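Local coordinates for protein GCN5-related N-acetyltransferase (Brucella melitensis biovar Abortus 2308, PDB 3TCV) that probably transfers an acetyl group from acetyl-coenzyme A to an amino group of its substrate, perhaps a protein N-terminus, as a GCN5-related N-acetyltransferase, at residues S93-D105 and V111-A123. Numbering follows the deposited sequence.
Sequences SKSDDPLFFAVID and VAGRQALMRIDPA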
loop_
_atom_site.group_PDB
_atom_site.type_symbol
_atom_site.label_atom_id
_atom_site.label_comp_id
_atom_site.label_asym_id
_atom_site.label_seq_id
_atom_site.Cartn_x
_atom_site.Cartn_y
_atom_site.Cartn_z
ATOM N N SER B 93 -0.861 23.091 2.078
ATOM C CA SER B 93 -0.000 23.782 3.057
ATOM C C SER B 93 -0.244 23.311 4.505
ATOM O O SER B 93 0.709 23.189 5.306
ATOM C CB SER B 93 -0.195 25.300 2.945
ATOM O OG SER B 93 0.151 25.768 1.643
ATOM N N LYS B 94 -1.510 23.036 4.826
ATOM C CA LYS B 94 -1.925 22.585 6.162
ATOM C C LYS B 94 -1.763 21.064 6.377
ATOM O O LYS B 94 -1.668 20.619 7.519
ATOM C CB LYS B 94 -3.380 23.012 6.438
ATOM N N SER B 95 -1.745 20.281 5.294
ATOM C CA SER B 95 -1.696 18.808 5.366
ATOM C C SER B 95 -0.471 18.279 6.126
ATOM O O SER B 95 0.640 18.792 5.954
ATOM C CB SER B 95 -1.657 18.234 3.944
ATOM O OG SER B 95 -1.732 16.825 3.931
ATOM N N ASP B 96 -0.653 17.244 6.944
ATOM C CA ASP B 96 0.507 16.599 7.586
ATOM C C ASP B 96 0.914 15.319 6.846
ATOM O O ASP B 96 2.036 14.840 7.000
ATOM C CB ASP B 96 0.248 16.303 9.071
ATOM C CG ASP B 96 0.188 17.566 9.929
ATOM O OD1 ASP B 96 -0.315 17.448 11.059
ATOM O OD2 ASP B 96 0.635 18.656 9.499
ATOM N N ASP B 97 -0.008 14.754 6.082
ATOM C CA ASP B 97 0.301 13.624 5.221
ATOM C C ASP B 97 -0.675 13.653 4.047
ATOM O O ASP B 97 -1.850 13.338 4.231
ATOM C CB ASP B 97 0.167 12.312 6.002
ATOM C CG ASP B 97 0.689 11.103 5.222
ATOM O OD1 ASP B 97 0.803 11.202 3.978
ATOM O OD2 ASP B 97 0.947 10.055 5.870
ATOM N N PRO B 98 -0.210 14.036 2.848
ATOM C CA PRO B 98 1.178 14.340 2.515
ATOM C C PRO B 98 1.687 15.599 3.194
ATOM O O PRO B 98 0.917 16.546 3.392
ATOM C CB PRO B 98 1.141 14.564 0.999
ATOM C CG PRO B 98 -0.138 13.955 0.533
ATOM C CD PRO B 98 -1.084 14.168 1.670
ATOM N N LEU B 99 2.982 15.619 3.476
ATOM C CA LEU B 99 3.672 16.785 4.002
ATOM C C LEU B 99 4.364 17.476 2.843
ATOM O O LEU B 99 5.398 17.002 2.337
ATOM C CB LEU B 99 4.691 16.379 5.070
ATOM C CG LEU B 99 5.343 17.509 5.885
ATOM C CD1 LEU B 99 4.319 18.276 6.717
ATOM C CD2 LEU B 99 6.426 16.934 6.794
ATOM N N PHE B 100 3.826 18.621 2.452
ATOM C CA PHE B 100 4.269 19.317 1.255
ATOM C C PHE B 100 5.387 20.293 1.481
ATOM O O PHE B 100 5.428 20.997 2.499
ATOM C CB PHE B 100 3.097 20.060 0.582
ATOM C CG PHE B 100 2.195 19.172 -0.217
ATOM C CD1 PHE B 100 2.435 18.951 -1.572
ATOM C CD2 PHE B 100 1.097 18.574 0.367
ATOM C CE1 PHE B 100 1.600 18.145 -2.319
ATOM C CE2 PHE B 100 0.256 17.760 -0.372
ATOM C CZ PHE B 100 0.502 17.552 -1.722
ATOM N N PHE B 101 6.261 20.349 0.477
ATOM C CA PHE B 101 7.348 21.311 0.390
ATOM C C PHE B 101 7.334 22.010 -0.951
ATOM O O PHE B 101 7.170 21.366 -2.001
ATOM C CB PHE B 101 8.698 20.598 0.558
ATOM C CG PHE B 101 8.901 20.047 1.932
ATOM C CD1 PHE B 101 9.746 20.695 2.834
ATOM C CD2 PHE B 101 8.217 18.908 2.356
ATOM C CE1 PHE B 101 9.891 20.220 4.134
ATOM C CE2 PHE B 101 8.372 18.432 3.655
ATOM C CZ PHE B 101 9.208 19.083 4.536
ATOM N N ALA B 102 7.551 23.319 -0.932
ATOM C CA ALA B 102 7.834 24.048 -2.157
ATOM C C ALA B 102 9.260 23.749 -2.544
ATOM O O ALA B 102 10.151 23.678 -1.668
ATOM C CB ALA B 102 7.645 25.547 -1.966
ATOM N N VAL B 103 9.490 23.614 -3.849
ATOM C CA VAL B 103 10.818 23.359 -4.394
ATOM C C VAL B 103 11.254 24.655 -5.076
ATOM O O VAL B 103 10.672 25.061 -6.094
ATOM C CB VAL B 103 10.821 22.197 -5.418
ATOM C CG1 VAL B 103 12.237 21.896 -5.894
ATOM C CG2 VAL B 103 10.183 20.946 -4.819
ATOM N N ILE B 104 12.262 25.302 -4.494
ATOM C CA ILE B 104 12.736 26.607 -4.956
ATOM C C ILE B 104 14.015 26.477 -5.780
ATOM O O ILE B 104 15.014 25.961 -5.316
ATOM C CB ILE B 104 12.974 27.570 -3.772
ATOM C CG1 ILE B 104 11.638 27.940 -3.101
ATOM C CG2 ILE B 104 13.626 28.859 -4.254
ATOM C CD1 ILE B 104 11.508 27.558 -1.644
ATOM N N ASP B 105 13.977 26.949 -7.010
ATOM C CA ASP B 105 15.153 26.949 -7.865
ATOM C C ASP B 105 16.067 28.083 -7.415
ATOM O O ASP B 105 15.689 29.261 -7.492
ATOM C CB ASP B 105 14.738 27.162 -9.322
ATOM C CG ASP B 105 15.922 27.357 -10.254
ATOM O OD1 ASP B 105 16.780 26.446 -10.325
ATOM O OD2 ASP B 105 15.975 28.415 -10.924
ATOM N N VAL B 111 9.959 29.727 -6.854
ATOM C CA VAL B 111 9.341 28.422 -6.628
ATOM C C VAL B 111 9.187 27.770 -7.995
ATOM O O VAL B 111 8.692 28.384 -8.947
ATOM C CB VAL B 111 7.979 28.546 -5.925
ATOM C CG1 VAL B 111 7.289 27.176 -5.833
ATOM C CG2 VAL B 111 8.140 29.219 -4.551
ATOM N N ALA B 112 9.673 26.543 -8.106
ATOM C CA ALA B 112 9.686 25.841 -9.390
ATOM C C ALA B 112 8.767 24.626 -9.413
ATOM O O ALA B 112 8.488 24.085 -10.465
ATOM C CB ALA B 112 11.109 25.423 -9.722
ATOM N N GLY B 113 8.297 24.220 -8.251
ATOM C CA GLY B 113 7.436 23.054 -8.143
ATOM C C GLY B 113 7.138 22.720 -6.718
ATOM O O GLY B 113 7.333 23.546 -5.804
ATOM N N ARG B 114 6.695 21.494 -6.496
ATOM C CA ARG B 114 6.383 21.052 -5.144
ATOM C C ARG B 114 6.510 19.529 -5.069
ATOM O O ARG B 114 6.523 18.868 -6.105
ATOM C CB ARG B 114 4.984 21.549 -4.706
ATOM C CG ARG B 114 3.876 21.442 -5.740
ATOM C CD ARG B 114 3.272 20.052 -5.902
ATOM N NE ARG B 114 2.065 20.069 -6.736
ATOM C CZ ARG B 114 1.268 19.028 -6.974
ATOM N NH1 ARG B 114 1.551 17.835 -6.476
ATOM N NH2 ARG B 114 0.163 19.177 -7.692
ATOM N N GLN B 115 6.635 19.011 -3.852
ATOM C CA GLN B 115 6.752 17.566 -3.615
ATOM C C GLN B 115 6.400 17.283 -2.159
ATOM O O GLN B 115 6.312 18.211 -1.369
ATOM C CB GLN B 115 8.185 17.085 -3.919
ATOM C CG GLN B 115 9.277 17.720 -3.074
ATOM C CD GLN B 115 10.692 17.339 -3.508
ATOM O OE1 GLN B 115 11.004 17.356 -4.693
ATOM N NE2 GLN B 115 11.565 17.033 -2.542
ATOM N N ALA B 116 6.227 16.013 -1.804
ATOM C CA ALA B 116 5.808 15.676 -0.451
ATOM C C ALA B 116 6.385 14.371 0.033
ATOM O O ALA B 116 6.676 13.465 -0.766
ATOM C CB ALA B 116 4.274 15.634 -0.384
ATOM N N LEU B 117 6.577 14.299 1.345
ATOM C CA LEU B 117 6.749 13.045 2.068
ATOM C C LEU B 117 5.355 12.600 2.470
ATOM O O LEU B 117 4.564 13.414 2.992
ATOM C CB LEU B 117 7.648 13.235 3.296
ATOM C CG LEU B 117 9.121 13.567 2.978
ATOM C CD1 LEU B 117 9.861 13.961 4.251
ATOM C CD2 LEU B 117 9.817 12.389 2.268
ATOM N N MET B 118 5.019 11.351 2.178
ATOM C CA MET B 118 3.642 10.888 2.335
ATOM C C MET B 118 3.576 9.415 2.667
ATOM O O MET B 118 4.571 8.723 2.612
ATOM C CB MET B 118 2.833 11.178 1.061
ATOM C CG MET B 118 3.344 10.498 -0.198
ATOM S SD MET B 118 2.490 11.126 -1.673
ATOM C CE MET B 118 1.011 10.122 -1.556
ATOM N N ARG B 119 2.377 8.945 2.977
ATOM C CA ARG B 119 2.160 7.580 3.439
ATOM C C ARG B 119 3.192 7.247 4.507
ATOM O O ARG B 119 3.896 6.231 4.458
ATOM C CB ARG B 119 2.147 6.617 2.258
ATOM C CG ARG B 119 0.972 6.947 1.313
ATOM C CD ARG B 119 0.871 6.055 0.093
ATOM N NE ARG B 119 0.929 4.688 0.520
ATOM C CZ ARG B 119 2.039 3.948 0.552
ATOM N NH1 ARG B 119 3.187 4.434 0.098
ATOM N NH2 ARG B 119 1.985 2.705 1.035
ATOM N N ILE B 120 3.227 8.139 5.495
ATOM C CA ILE B 120 4.222 8.143 6.543
ATOM C C ILE B 120 3.898 7.020 7.555
ATOM O O ILE B 120 2.768 6.937 8.074
ATOM C CB ILE B 120 4.279 9.537 7.225
ATOM C CG1 ILE B 120 4.569 10.657 6.199
ATOM C CG2 ILE B 120 5.342 9.545 8.321
ATOM C CD1 ILE B 120 4.210 12.065 6.679
ATOM N N ASP B 121 4.865 6.121 7.781
ATOM C CA ASP B 121 4.704 4.994 8.704
ATOM C C ASP B 121 5.896 4.962 9.642
ATOM O O ASP B 121 6.836 4.204 9.429
ATOM C CB ASP B 121 4.610 3.675 7.958
ATOM C CG ASP B 121 4.407 2.480 8.896
ATOM O OD1 ASP B 121 4.360 2.683 10.131
ATOM O OD2 ASP B 121 4.300 1.344 8.399
ATOM N N PRO B 122 5.862 5.795 10.691
ATOM C CA PRO B 122 6.957 5.826 11.666
ATOM C C PRO B 122 7.182 4.490 12.386
ATOM O O PRO B 122 8.320 4.135 12.658
ATOM C CB PRO B 122 6.494 6.898 12.659
ATOM C CG PRO B 122 5.590 7.765 11.877
ATOM C CD PRO B 122 4.847 6.832 10.978
ATOM N N ALA B 123 6.112 3.741 12.648
ATOM C CA ALA B 123 6.219 2.469 13.367
ATOM C C ALA B 123 7.166 1.506 12.689
ATOM O O ALA B 123 7.970 0.859 13.338
ATOM C CB ALA B 123 4.843 1.814 13.533
#
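Asp97 meets the corner that the chain turns at Arg119, and its side chain can be followed outward. Asp97 CB lies 4.1 Å from Ile120 CD1; CG, anti to the backbone N (chi1 -171°), brings the carboxylate up to the turning backbone. Asp97 OD1 accepts Arg119 N at 2.9 Å through its syn lone pair, although the N-H is bent (136°). Asp97 OD2 takes Ile120 N at 3.0 Å along a straighter N-H, approached on the syn side but 31° out of the carboxylate plane. Ahead of the cis peptide bond before Pro98, one carboxylate thus holds two successive amides.

From Leu99 onward the strands pair antiparallel, as the reciprocal bonds of Leu99 with Leu117 and Phe101 with Gln115 demonstrate. On one face Ala116 CB sits over the Phe100 ring, 4.0 Å from its centroid, a CH-pi contact; Arg114 NH1 reaches the ring edge and bonds to Ser131 O. On the other face Val103 CG2 packs 3.8 Å from Gln115 CG, and Gln115 OE1 accepts a hydrogen bond from Trp134 NE1. Val103 O receives Ala112 N at 2.7 Å and Gly113 N weakly, which defines a classic bulge. This hairpin lies centrally in the GNAT sheet, between strands 44-48 and 126-134. Its chemistry implies a hairpin joined mainly by backbone bonds and apolar contacts, its buried Arg114 and Gln115 satisfied by partners such as Ser131 and Trp134, with a carboxylate that probably steadies the corner at Arg119.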